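Local coordinates for protein RNA polymerase sigma-H factor (Fusobacterium nucleatum subsp. nucleatum, PDB 3MZY) that probably acts as a sigma factor, binding DNA and promoting attachment of RNA polymerase to specific initiation sites before being released, at residues F110-L121 with S140-K151. Numbering follows the deposited sequence.
Sequences FSKFEKEVLTYL and SIDNTIQRIRKK
In what looks like a sigma-70 region 4 domain, F113, E114 and V117 of its first helix, 112-121, pack as successive knobs into holes on helix 138-159, probably the recognition helix of the helix-turn-helix formed with helix 127-134. The two segment axes run nearly perpendicular, at 93°. E114 does the polar work. Its CG is anti to the carbonyl carbon (chi1 -74°) and the chain is extended beyond it, carrying the carboxylate across R147 and K151. K151 NZ takes the syn lone pair of E114 OE2 at 2.7 Å, while R147 NE approaches the same oxygen from the anti side at 2.8 Å, with the carboxylate and guanidinium planes 27° apart. The other oxygen, E114 OE1, accepts from S111 N at 2.8 Å, met from above the carboxylate plane, and a water bridges it to K151 NZ. S111 OG in turn caps E114 N, 2.8 Å away, completing a capping box. Deeper in, V117 sits among T144, I141, I145 and I148, its CG2 3.5 Å from T144 CG2. T144 CG2 can serve this apolar side because the hydroxyl is turned back to bond S140 O in its own helix. The F113 ring crosses I141 at about a right angle and puts CZ 3.2 Å from S140 OG, which lies at the ring edge; K136 adds a cation-pi contact. Further along helix 138-159, I148 CG2 meets F110 CE2 at 3.8 Å. One carboxylate thus closes its own helix's capping box through OE1 and pairs through OE2 with R147 and K151, which should hold it fixed and probably ionised, tying the N-terminus of helix 112-121 to the R147-K151 turn.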
# COMPACT_ATOMS: atom_id res chain seq x y z
N PHE A 110 7.81 -7.13 -7.94
CA PHE A 110 8.58 -6.92 -6.72
C PHE A 110 9.58 -8.04 -6.43
O PHE A 110 9.37 -9.19 -6.79
CB PHE A 110 7.66 -6.66 -5.52
CG PHE A 110 6.93 -5.33 -5.59
CD1 PHE A 110 7.25 -4.38 -6.57
CD2 PHE A 110 5.96 -5.03 -4.66
CE1 PHE A 110 6.58 -3.15 -6.63
CE2 PHE A 110 5.30 -3.79 -4.70
CZ PHE A 110 5.61 -2.85 -5.70
N SER A 111 10.68 -7.68 -5.77
CA SER A 111 11.58 -8.67 -5.21
C SER A 111 10.86 -9.49 -4.11
O SER A 111 9.76 -9.14 -3.65
CB SER A 111 12.80 -7.95 -4.63
OG SER A 111 12.46 -7.30 -3.39
N LYS A 112 11.46 -10.60 -3.69
CA LYS A 112 10.96 -11.34 -2.52
C LYS A 112 10.92 -10.44 -1.26
O LYS A 112 9.93 -10.44 -0.52
CB LYS A 112 11.83 -12.57 -2.28
CG LYS A 112 11.27 -13.51 -1.24
CD LYS A 112 12.38 -14.20 -0.47
CE LYS A 112 11.82 -15.33 0.35
NZ LYS A 112 12.80 -15.77 1.37
N PHE A 113 11.99 -9.67 -1.03
CA PHE A 113 12.06 -8.71 0.09
C PHE A 113 10.94 -7.66 0.01
O PHE A 113 10.21 -7.44 0.98
CB PHE A 113 13.46 -8.04 0.13
CG PHE A 113 13.72 -7.21 1.37
CD1 PHE A 113 13.06 -7.48 2.58
CD2 PHE A 113 14.67 -6.19 1.34
CE1 PHE A 113 13.31 -6.72 3.74
CE2 PHE A 113 14.95 -5.43 2.49
CZ PHE A 113 14.25 -5.69 3.70
N GLU A 114 10.79 -7.03 -1.15
CA GLU A 114 9.71 -6.07 -1.38
C GLU A 114 8.32 -6.67 -1.12
O GLU A 114 7.46 -6.02 -0.51
CB GLU A 114 9.80 -5.49 -2.78
CG GLU A 114 10.93 -4.50 -2.95
CD GLU A 114 11.29 -4.23 -4.42
OE1 GLU A 114 10.79 -4.95 -5.32
OE2 GLU A 114 12.10 -3.29 -4.67
N LYS A 115 8.12 -7.92 -1.54
CA LYS A 115 6.86 -8.63 -1.28
C LYS A 115 6.64 -8.92 0.21
O LYS A 115 5.50 -8.85 0.70
CB LYS A 115 6.81 -9.94 -2.06
CG LYS A 115 6.59 -9.76 -3.56
CD LYS A 115 6.92 -11.06 -4.24
CE LYS A 115 6.39 -11.10 -5.61
NZ LYS A 115 6.91 -12.30 -6.35
N GLU A 116 7.72 -9.27 0.91
CA GLU A 116 7.63 -9.59 2.33
C GLU A 116 7.21 -8.34 3.10
O GLU A 116 6.36 -8.42 3.98
CB GLU A 116 8.97 -10.11 2.87
CG GLU A 116 9.28 -11.56 2.57
CD GLU A 116 10.68 -11.97 3.04
OE1 GLU A 116 10.83 -13.11 3.55
OE2 GLU A 116 11.63 -11.15 2.90
N VAL A 117 7.80 -7.20 2.74
CA VAL A 117 7.49 -5.92 3.35
C VAL A 117 6.05 -5.49 3.04
O VAL A 117 5.30 -5.08 3.94
CB VAL A 117 8.51 -4.82 2.92
CG1 VAL A 117 8.00 -3.41 3.26
CG2 VAL A 117 9.88 -5.07 3.60
N LEU A 118 5.67 -5.59 1.78
CA LEU A 118 4.32 -5.24 1.32
C LEU A 118 3.27 -5.99 2.13
O LEU A 118 2.31 -5.38 2.61
CB LEU A 118 4.18 -5.56 -0.17
CG LEU A 118 2.85 -5.23 -0.86
CD1 LEU A 118 2.60 -3.70 -0.84
CD2 LEU A 118 2.80 -5.79 -2.29
N THR A 119 3.45 -7.30 2.26
CA THR A 119 2.56 -8.15 3.04
C THR A 119 2.22 -7.54 4.40
O THR A 119 1.06 -7.53 4.81
CB THR A 119 3.19 -9.57 3.21
OG1 THR A 119 3.22 -10.23 1.93
CG2 THR A 119 2.44 -10.43 4.23
N TYR A 120 3.21 -7.01 5.11
CA TYR A 120 2.92 -6.48 6.44
C TYR A 120 2.45 -5.05 6.42
O TYR A 120 1.68 -4.65 7.29
CB TYR A 120 4.07 -6.69 7.41
CG TYR A 120 4.29 -8.15 7.61
CD1 TYR A 120 5.32 -8.82 6.93
CD2 TYR A 120 3.43 -8.90 8.43
CE1 TYR A 120 5.51 -10.19 7.10
CE2 TYR A 120 3.60 -10.28 8.61
CZ TYR A 120 4.63 -10.91 7.94
OH TYR A 120 4.79 -12.26 8.11
N LEU A 121 2.91 -4.32 5.41
CA LEU A 121 2.55 -2.94 5.21
C LEU A 121 1.05 -2.81 5.00
O LEU A 121 0.39 -2.00 5.68
CB LEU A 121 3.29 -2.39 4.01
CG LEU A 121 3.23 -0.88 3.77
CD1 LEU A 121 3.83 -0.09 4.95
CD2 LEU A 121 3.96 -0.55 2.47
N SER A 140 16.69 -0.37 6.33
CA SER A 140 16.47 -1.30 5.25
C SER A 140 14.98 -1.43 4.91
O SER A 140 14.63 -1.59 3.75
CB SER A 140 17.08 -2.63 5.63
OG SER A 140 16.27 -3.70 5.23
N ILE A 141 14.11 -1.35 5.92
CA ILE A 141 12.68 -1.48 5.70
C ILE A 141 12.16 -0.19 5.07
O ILE A 141 11.37 -0.21 4.12
CB ILE A 141 11.92 -1.79 7.03
CG1 ILE A 141 12.32 -3.17 7.58
CG2 ILE A 141 10.39 -1.69 6.85
CD1 ILE A 141 12.21 -4.30 6.60
N ASP A 142 12.62 0.92 5.61
CA ASP A 142 12.24 2.22 5.14
C ASP A 142 12.56 2.40 3.66
O ASP A 142 11.75 2.93 2.91
CB ASP A 142 12.95 3.28 5.96
CG ASP A 142 12.50 4.67 5.63
OD1 ASP A 142 11.37 5.03 6.00
OD2 ASP A 142 13.29 5.40 4.98
N ASN A 143 13.74 1.95 3.26
CA ASN A 143 14.20 2.04 1.89
C ASN A 143 13.40 1.15 0.95
O ASN A 143 13.24 1.47 -0.24
CB ASN A 143 15.69 1.70 1.81
CG ASN A 143 16.58 2.79 2.36
OD1 ASN A 143 16.18 3.96 2.46
ND2 ASN A 143 17.81 2.43 2.69
N THR A 144 12.93 0.02 1.49
CA THR A 144 12.09 -0.92 0.75
C THR A 144 10.69 -0.35 0.50
O THR A 144 10.19 -0.39 -0.62
CB THR A 144 11.99 -2.27 1.50
OG1 THR A 144 13.28 -2.87 1.53
CG2 THR A 144 11.00 -3.23 0.81
N ILE A 145 10.08 0.19 1.54
CA ILE A 145 8.80 0.89 1.43
C ILE A 145 8.92 2.00 0.38
O ILE A 145 7.98 2.27 -0.36
CB ILE A 145 8.39 1.49 2.78
CG1 ILE A 145 7.97 0.38 3.75
CG2 ILE A 145 7.28 2.52 2.62
CD1 ILE A 145 7.67 0.82 5.18
N GLN A 146 10.10 2.61 0.33
CA GLN A 146 10.34 3.73 -0.54
C GLN A 146 10.48 3.25 -1.99
O GLN A 146 10.02 3.92 -2.92
CB GLN A 146 11.60 4.48 -0.10
CG GLN A 146 11.81 5.82 -0.78
CD GLN A 146 10.97 6.92 -0.15
OE1 GLN A 146 10.66 6.87 1.05
NE2 GLN A 146 10.60 7.92 -0.95
N ARG A 147 11.11 2.09 -2.17
CA ARG A 147 11.19 1.45 -3.49
C ARG A 147 9.83 0.99 -3.96
O ARG A 147 9.51 1.13 -5.14
CB ARG A 147 12.12 0.23 -3.48
CG ARG A 147 13.58 0.55 -3.55
CD ARG A 147 14.35 -0.69 -4.01
NE ARG A 147 14.05 -1.90 -3.22
CZ ARG A 147 14.46 -2.09 -1.97
NH1 ARG A 147 15.17 -1.15 -1.36
NH2 ARG A 147 14.15 -3.22 -1.31
N ILE A 148 9.02 0.45 -3.05
CA ILE A 148 7.63 0.08 -3.37
C ILE A 148 6.85 1.31 -3.89
O ILE A 148 6.11 1.23 -4.88
CB ILE A 148 6.90 -0.59 -2.16
CG1 ILE A 148 7.54 -1.93 -1.81
CG2 ILE A 148 5.40 -0.77 -2.46
CD1 ILE A 148 7.10 -2.51 -0.47
N ARG A 149 7.04 2.45 -3.21
CA ARG A 149 6.47 3.73 -3.63
C ARG A 149 6.89 4.17 -5.04
O ARG A 149 6.03 4.37 -5.89
CB ARG A 149 6.82 4.83 -2.62
CG ARG A 149 6.29 6.21 -2.97
CD ARG A 149 7.07 7.31 -2.28
NE ARG A 149 6.93 8.59 -2.98
CZ ARG A 149 7.47 9.73 -2.56
NH1 ARG A 149 8.19 9.77 -1.44
NH2 ARG A 149 7.29 10.85 -3.26
N LYS A 150 8.18 4.34 -5.29
CA LYS A 150 8.66 4.82 -6.58
C LYS A 150 8.25 3.87 -7.72
O LYS A 150 7.75 4.32 -8.75
CB LYS A 150 10.18 5.05 -6.57
N LYS A 151 8.41 2.56 -7.52
CA LYS A 151 8.06 1.58 -8.55
C LYS A 151 6.57 1.56 -8.81
O LYS A 151 6.14 1.38 -9.96
CB LYS A 151 8.57 0.18 -8.19
CG LYS A 151 10.08 0.05 -8.34
CD LYS A 151 10.58 -1.21 -7.66
CE LYS A 151 12.10 -1.23 -7.65
NZ LYS A 151 12.63 -2.51 -7.15
O HOH W 1 14.48 -5.71 -3.23
O HOH W 2 11.62 -5.34 -7.74